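PDB 6JYZ: putative secreted endoglycosylceramidase from Rhodococcus hoagii, which probably hydrolyses O-glycosidic bonds as a family 5 glycoside hydrolase, acting as an endogalactosylceramidase on galactosyl-ceramide glycolipids. Local coordinates for residues N48-Y53 and V103-E108; S89-E92 and A97-A100. All blocks are in the same frame, centred on the assembly; numbering follows the deposited sequence.

Contact 1 (N48-Y53 and V103-E108); sequences NGLNDY and VARIRE
L50 and I106 mark the closest backbone approach, their CA atoms 7.4 Å apart, where a type I beta turn from N48 to N51 faces one side of a helix. The turn is closed by N51 N bonding to N48 O, and this puts L50 at its third position with CB directed at the helix. From there the leucine side chain reaches forward and its two methyls divide the work. L50 CD1 lies against the helix backbone, 3.7 Å from I106 CA, and also touches I106 CG1. L50 CD2 sits over one face of the R105 guanidinium, 3.6 Å from R105 NH2. R105 extends from the helix toward the turn as L50 extends toward the helix, and the bend at chi3 (64°) brings the flat guanidinium against L50 CD2, one face toward the methyl. The charged group meets the turn's carbonyls through water: one water donates to both G49 O, at 2.8 Å, and N51 O, and a second donates to L50 O, while each accepts only a weak bond from R105, through NH2 and NH1 respectively. Replacing L50 with an alanine would probably open a gap against I106 and leave the R105 guanidinium without the methyl that covers its face. Behind the turn, N48 ND2 bonds to Y53 OH at 3.1 Å. Y102, on the same helix as R105, bonds to L50 O through its hydroxyl. L50 and I106 both rest on L84, and the loop leaving strand 38-47 and helix 100-115 thus meet over strand 81-86, which runs parallel beside strand 38-47 in the (beta/alpha)8 barrel usual for glycoside hydrolase family 5.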
ATOM      1  N   ASN A  48       2.453   6.839  -6.162  1.00  9.20           N
ATOM      2  CA  ASN A  48       3.043   6.155  -7.306  1.00 10.03           C
ATOM      3  C   ASN A  48       3.999   7.035  -8.111  1.00  9.80           C
ATOM      4  O   ASN A  48       4.387   6.608  -9.194  1.00 10.12           O
ATOM      5  CB  ASN A  48       1.962   5.575  -8.198  1.00 10.21           C
ATOM      6  CG  ASN A  48       1.250   6.623  -8.989  1.00 10.57           C
ATOM      7  OD1 ASN A  48       1.438   7.822  -8.750  1.00 12.10           O
ATOM      8  ND2 ASN A  48       0.446   6.211  -9.979  1.00 12.17           N
ATOM      9  N   GLY A  49       4.427   8.192  -7.590  1.00 10.08           N
ATOM     10  CA  GLY A  49       5.232   9.092  -8.424  1.00 10.65           C
ATOM     11  C   GLY A  49       6.554   8.503  -8.873  1.00 10.79           C
ATOM     12  O   GLY A  49       7.085   9.023  -9.877  1.00 12.17           O
ATOM     13  N   LEU A  50       7.097   7.493  -8.219  1.00 10.29           N
ATOM     14  CA  LEU A  50       8.343   6.875  -8.671  1.00 10.66           C
ATOM     15  C   LEU A  50       8.091   5.598  -9.471  1.00 10.80           C
ATOM     16  O   LEU A  50       9.046   4.962  -9.918  1.00 11.55           O
ATOM     17  CB  LEU A  50       9.223   6.517  -7.477  1.00 11.83           C
ATOM     18  CG  LEU A  50       9.535   7.697  -6.566  1.00 12.07           C
ATOM     19  CD1 LEU A  50      10.509   7.213  -5.517  1.00 14.74           C
ATOM     20  CD2 LEU A  50      10.145   8.872  -7.353  1.00 14.54           C
ATOM     21  N   ASN A  51       6.837   5.248  -9.724  1.00 10.04           N
ATOM     22  CA  ASN A  51       6.560   4.014 -10.485  1.00 10.36           C
ATOM     23  C   ASN A  51       6.813   4.263 -11.976  1.00 12.25           C
ATOM     24  O   ASN A  51       6.797   5.402 -12.450  1.00 12.16           O
ATOM     25  CB  ASN A  51       5.116   3.574 -10.149  1.00 10.39           C
ATOM     26  CG  ASN A  51       4.921   2.098 -10.424  1.00 11.47           C
ATOM     27  OD1 ASN A  51       5.800   1.357 -10.899  1.00 12.69           O
ATOM     28  ND2 ASN A  51       3.715   1.610 -10.133  1.00 12.29           N
ATOM     29  N   ASP A  52       7.007   3.164 -12.706  1.00 11.26           N
ATOM     30  CA  ASP A  52       7.416   3.171 -14.119  1.00 12.05           C
ATOM     31  C   ASP A  52       6.270   2.571 -14.922  1.00 11.68           C
ATOM     32  O   ASP A  52       6.155   1.345 -15.057  1.00 13.72           O
ATOM     33  CB  ASP A  52       8.700   2.345 -14.243  1.00 12.56           C
ATOM     34  CG  ASP A  52       9.192   2.227 -15.668  1.00 14.94           C
ATOM     35  OD1 ASP A  52       8.809   3.029 -16.514  1.00 18.25           O
ATOM     36  OD2 ASP A  52       9.976   1.274 -15.912  1.00 16.08           O
ATOM     37  N   TYR A  53       5.369   3.356 -15.449  1.00 11.26           N
ATOM     38  CA  TYR A  53       4.236   2.849 -16.210  1.00 10.59           C
ATOM     39  C   TYR A  53       4.517   2.918 -17.702  1.00 12.03           C
ATOM     40  O   TYR A  53       5.153   3.877 -18.226  1.00 13.28           O
ATOM     41  CB  TYR A  53       3.029   3.752 -15.973  1.00 11.51           C
ATOM     42  CG  TYR A  53       2.435   3.627 -14.601  1.00 11.05           C
ATOM     43  CD1 TYR A  53       1.627   2.560 -14.249  1.00 12.10           C
ATOM     44  CD2 TYR A  53       2.722   4.553 -13.605  1.00 13.04           C
ATOM     45  CE1 TYR A  53       1.085   2.425 -12.969  1.00 12.42           C
ATOM     46  CE2 TYR A  53       2.193   4.454 -12.305  1.00 12.80           C
ATOM     47  CZ  TYR A  53       1.396   3.370 -12.010  1.00 12.51           C
ATOM     48  OH  TYR A  53       0.949   3.287 -10.713  1.00 13.79           O
ATOM     49  N   VAL A 103      17.429   4.498  -6.792  1.00  9.98           N
ATOM     50  CA  VAL A 103      17.460   4.375  -5.345  1.00 10.72           C
ATOM     51  C   VAL A 103      17.573   5.743  -4.706  1.00 10.35           C
ATOM     52  O   VAL A 103      16.932   6.003  -3.680  1.00 10.78           O
ATOM     53  CB  VAL A 103      18.605   3.471  -4.854  1.00 10.87           C
ATOM     54  CG1 VAL A 103      18.648   3.483  -3.326  1.00 13.22           C
ATOM     55  CG2 VAL A 103      18.361   2.042  -5.366  1.00 12.51           C
ATOM     56  N   ALA A 104      18.347   6.687  -5.287  1.00 10.54           N
ATOM     57  CA  ALA A 104      18.441   8.009  -4.662  1.00 10.46           C
ATOM     58  C   ALA A 104      17.112   8.721  -4.770  1.00 10.25           C
ATOM     59  O   ALA A 104      16.803   9.482  -3.833  1.00 11.60           O
ATOM     60  CB  ALA A 104      19.545   8.801  -5.389  1.00 11.69           C
ATOM     61  N   ARG A 105      16.294   8.513  -5.805  1.00 10.23           N
ATOM     62  CA  ARG A 105      14.968   9.119  -5.791  1.00 10.72           C
ATOM     63  C   ARG A 105      14.118   8.486  -4.703  1.00 10.41           C
ATOM     64  O   ARG A 105      13.334   9.215  -4.032  1.00 10.94           O
ATOM     65  CB  ARG A 105      14.272   8.878  -7.125  1.00 12.62           C
ATOM     66  CG  ARG A 105      14.969   9.596  -8.302  1.00 12.65           C
ATOM     67  CD  ARG A 105      14.467   9.256  -9.678  1.00 16.03           C
ATOM     68  NE  ARG A 105      13.084   9.686  -9.827  1.00 17.63           N
ATOM     69  CZ  ARG A 105      12.261   9.159 -10.709  1.00 21.17           C
ATOM     70  NH1 ARG A 105      12.605   8.105 -11.435  1.00 23.70           N
ATOM     71  NH2 ARG A 105      11.040   9.645 -10.798  1.00 22.64           N
ATOM     72  N   ILE A 106      14.196   7.185  -4.486  1.00 10.29           N
ATOM     73  CA  ILE A 106      13.481   6.542  -3.366  1.00 10.54           C
ATOM     74  C   ILE A 106      13.947   7.157  -2.056  1.00 11.14           C
ATOM     75  O   ILE A 106      13.123   7.490  -1.167  1.00 10.93           O
ATOM     76  CB  ILE A 106      13.714   5.029  -3.392  1.00 10.19           C
ATOM     77  CG1 ILE A 106      13.148   4.417  -4.671  1.00 10.70           C
ATOM     78  CG2 ILE A 106      13.066   4.388  -2.159  1.00 10.82           C
ATOM     79  CD1 ILE A 106      13.471   2.941  -4.842  1.00 11.79           C
ATOM     80  N   ARG A 107      15.254   7.318  -1.859  1.00 10.36           N
ATOM     81  CA  ARG A 107      15.768   7.828  -0.604  1.00 10.78           C
ATOM     82  C   ARG A 107      15.324   9.263  -0.408  1.00 11.00           C
ATOM     83  O   ARG A 107      14.971   9.605   0.748  1.00 11.39           O
ATOM     84  CB  ARG A 107      17.305   7.737  -0.621  1.00 11.75           C
ATOM     85  CG  ARG A 107      17.908   8.157   0.720  1.00 12.43           C
ATOM     86  CD  ARG A 107      19.425   7.955   0.765  1.00 13.61           C
ATOM     87  NE  ARG A 107      19.735   6.511   0.794  1.00 14.17           N
ATOM     88  CZ  ARG A 107      20.306   5.798  -0.163  1.00 15.05           C
ATOM     89  NH1 ARG A 107      20.583   6.340  -1.332  1.00 16.46           N
ATOM     90  NH2 ARG A 107      20.425   4.488   0.048  1.00 16.16           N
ATOM     91  N   GLU A 108      15.250  10.061  -1.424  1.00 10.98           N
ATOM     92  CA  GLU A 108      14.714  11.412  -1.283  1.00 12.22           C
ATOM     93  C   GLU A 108      13.262  11.385  -0.851  1.00 11.98           C
ATOM     94  O   GLU A 108      12.864  12.189  -0.000  1.00 12.50           O
ATOM     95  CB  GLU A 108      14.912  12.174  -2.606  1.00 12.42           C
ATOM     96  CG  GLU A 108      14.373  13.605  -2.563  1.00 16.29           C
ATOM     97  CD  GLU A 108      14.444  14.165  -3.969  1.00 23.72           C
ATOM     98  OE1 GLU A 108      13.798  13.663  -4.903  1.00 24.85           O
ATOM     99  OE2 GLU A 108      15.281  15.044  -4.152  1.00 30.42           O
TER
HETATM  100  O   HOH W   1       8.320   7.987 -12.130  1.00 21.79           O
HETATM  101  O   HOH W   2      10.439   5.607 -12.561  1.00 31.20           O

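Contact 2 (S89-E92 and A97-A100); sequences SALE and AFDA
The side chains of L91 and F98 run alongside each other in the same direction and make the apolar half of this contact. L91 CD2 comes within 4.0 Å of F98 CE1, obliquely to the ring. The F98 CA-CB bond leads away from the helix end, yet with CG anti to the backbone N (chi1 -172°) the ring comes back alongside the leucine. V103 packs on both residues, and R203 of helix 193-206 touches F98. The backbones meet just beyond this pair: D99 N donates to L91 O at 2.9 Å. F98 CA adds a CH...O contact to L91 O, the same oxygen, at 3.3 Å. D99 is turned the other way, its CB towards the helix end and 3.5 Å from A90 O. The D99 carboxylate is tied to that carbonyl by a water donating to both, 2.6 Å from D99 OD2, while OD1 caps A101 N as the N-cap of helix 100-115. E92, extended beyond CG, runs beside A97, and A97 O lies 3.2 Å from E92 CG. Its carboxylate passes on to other partners: OE2 accepts from G96 N, and OE1 bonds to W88 and T200. E92 thereby ties the connecting loop at G96 to both of those residues. The chemistry is mostly that of a helix end. At the close of helix 88-91 the L91 carbonyl is satisfied by D99 N and the A90 carbonyl is met by the bridging water, which together are likely to fix where D99 sits as N-cap and hence where the next helix starts.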
ATOM      1  N   SER A  89      11.305  -2.743 -12.677  1.00  8.75           N
ATOM      2  CA  SER A  89      11.851  -2.357 -13.963  1.00  9.21           C
ATOM      3  C   SER A  89      12.795  -1.178 -13.833  1.00  9.64           C
ATOM      4  O   SER A  89      13.695  -1.070 -14.681  1.00 11.55           O
ATOM      5  CB  SER A  89      10.757  -2.058 -14.963  1.00 10.14           C
ATOM      6  OG  SER A  89      10.004  -0.942 -14.489  1.00 11.41           O
ATOM      7  N   ALA A  90      12.599  -0.297 -12.881  1.00  9.51           N
ATOM      8  CA  ALA A  90      13.507   0.871 -12.716  1.00  9.39           C
ATOM      9  C   ALA A  90      14.672   0.473 -11.844  1.00  9.72           C
ATOM     10  O   ALA A  90      15.781   0.984 -12.052  1.00 11.38           O
ATOM     11  CB  ALA A  90      12.710   1.999 -12.099  1.00 11.56           C
ATOM     12  N   LEU A  91      14.555  -0.451 -10.912  1.00  8.96           N
ATOM     13  CA  LEU A  91      15.674  -0.862 -10.102  1.00  9.93           C
ATOM     14  C   LEU A  91      16.637  -1.684 -10.947  1.00  9.70           C
ATOM     15  O   LEU A  91      17.884  -1.603 -10.755  1.00  9.97           O
ATOM     16  CB  LEU A  91      15.223  -1.733  -8.932  1.00  9.98           C
ATOM     17  CG  LEU A  91      14.483  -0.945  -7.848  1.00 10.66           C
ATOM     18  CD1 LEU A  91      13.603  -1.881  -6.980  1.00 12.33           C
ATOM     19  CD2 LEU A  91      15.481  -0.170  -6.960  1.00 12.49           C
ATOM     20  N   GLU A  92      16.156  -2.574 -11.810  1.00  9.03           N
ATOM     21  CA  GLU A  92      16.969  -3.566 -12.523  1.00  9.35           C
ATOM     22  C   GLU A  92      16.653  -3.467 -13.987  1.00  9.90           C
ATOM     23  O   GLU A  92      15.960  -4.322 -14.596  1.00 10.57           O
ATOM     24  CB  GLU A  92      16.693  -4.962 -11.982  1.00  9.89           C
ATOM     25  CG  GLU A  92      17.754  -5.950 -12.503  1.00 10.42           C
ATOM     26  CD  GLU A  92      17.646  -7.345 -11.958  1.00 10.99           C
ATOM     27  OE1 GLU A  92      16.643  -7.744 -11.296  1.00 11.21           O
ATOM     28  OE2 GLU A  92      18.635  -8.123 -12.173  1.00 11.58           O
ATOM     29  N   ALA A  97      21.559  -5.408 -13.250  1.00 11.16           N
ATOM     30  CA  ALA A  97      21.830  -3.999 -12.896  1.00  9.96           C
ATOM     31  C   ALA A  97      21.166  -3.612 -11.585  1.00 10.37           C
ATOM     32  O   ALA A  97      20.173  -4.267 -11.170  1.00 10.64           O
ATOM     33  CB  ALA A  97      21.338  -3.076 -13.972  1.00 11.93           C
ATOM     34  N   PHE A  98      21.649  -2.577 -10.947  1.00 10.02           N
ATOM     35  CA  PHE A  98      20.976  -2.028  -9.780  1.00  9.41           C
ATOM     36  C   PHE A  98      21.144  -0.527  -9.883  1.00  9.30           C
ATOM     37  O   PHE A  98      22.251   0.000  -9.710  1.00 10.41           O
ATOM     38  CB  PHE A  98      21.561  -2.583  -8.496  1.00 10.09           C
ATOM     39  CG  PHE A  98      20.753  -2.174  -7.266  1.00  9.93           C
ATOM     40  CD1 PHE A  98      19.459  -2.650  -7.070  1.00 10.98           C
ATOM     41  CD2 PHE A  98      21.283  -1.270  -6.353  1.00 10.49           C
ATOM     42  CE1 PHE A  98      18.751  -2.269  -5.912  1.00 11.48           C
ATOM     43  CE2 PHE A  98      20.564  -0.870  -5.200  1.00 11.71           C
ATOM     44  CZ  PHE A  98      19.289  -1.381  -5.023  1.00 11.42           C
ATOM     45  N   ASP A  99      20.074   0.204 -10.235  1.00  9.16           N
ATOM     46  CA  ASP A  99      20.186   1.620 -10.565  1.00  9.43           C
ATOM     47  C   ASP A  99      20.172   2.486  -9.328  1.00  9.59           C
ATOM     48  O   ASP A  99      19.089   2.769  -8.723  1.00 10.48           O
ATOM     49  CB  ASP A  99      19.092   2.065 -11.519  1.00 10.60           C
ATOM     50  CG  ASP A  99      19.252   3.493 -12.004  1.00 11.06           C
ATOM     51  OD1 ASP A  99      20.211   4.171 -11.529  1.00 10.79           O
ATOM     52  OD2 ASP A  99      18.417   3.914 -12.818  1.00 12.64           O
ATOM     53  N   ALA A 100      21.342   2.861  -8.840  1.00  9.89           N
ATOM     54  CA  ALA A 100      21.457   3.675  -7.646  1.00  9.68           C
ATOM     55  C   ALA A 100      20.886   5.065  -7.837  1.00  9.74           C
ATOM     56  O   ALA A 100      20.572   5.696  -6.814  1.00 10.28           O
ATOM     57  CB  ALA A 100      22.946   3.782  -7.286  1.00 13.46           C
TER
HETATM   58  O   HOH W   3      16.340   2.808 -13.959  1.00 14.73           O

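Both contacts involve helix 100-115: contact 1 uses its side, and contact 2 the capped start and the short link from helix 88-91. Contact 1 is the more buried apart from the exposed R105, and it also lies nearer the chain's centre, about 15 Å against 21 Å between centres. Between its segments it relies on leucine methyls and water bridges whose links to R105 are weak, whereas the partly buried contact 2 has a direct backbone hydrogen bond and a capping aspartate. Their apolar sides merge, V103 CG2 lying 3.6 Å from F98 CZ and 4.0 Å from L91 CD2. A probable hydrogen bond between D52 OD2 and S89 OG joins the first segments of the two.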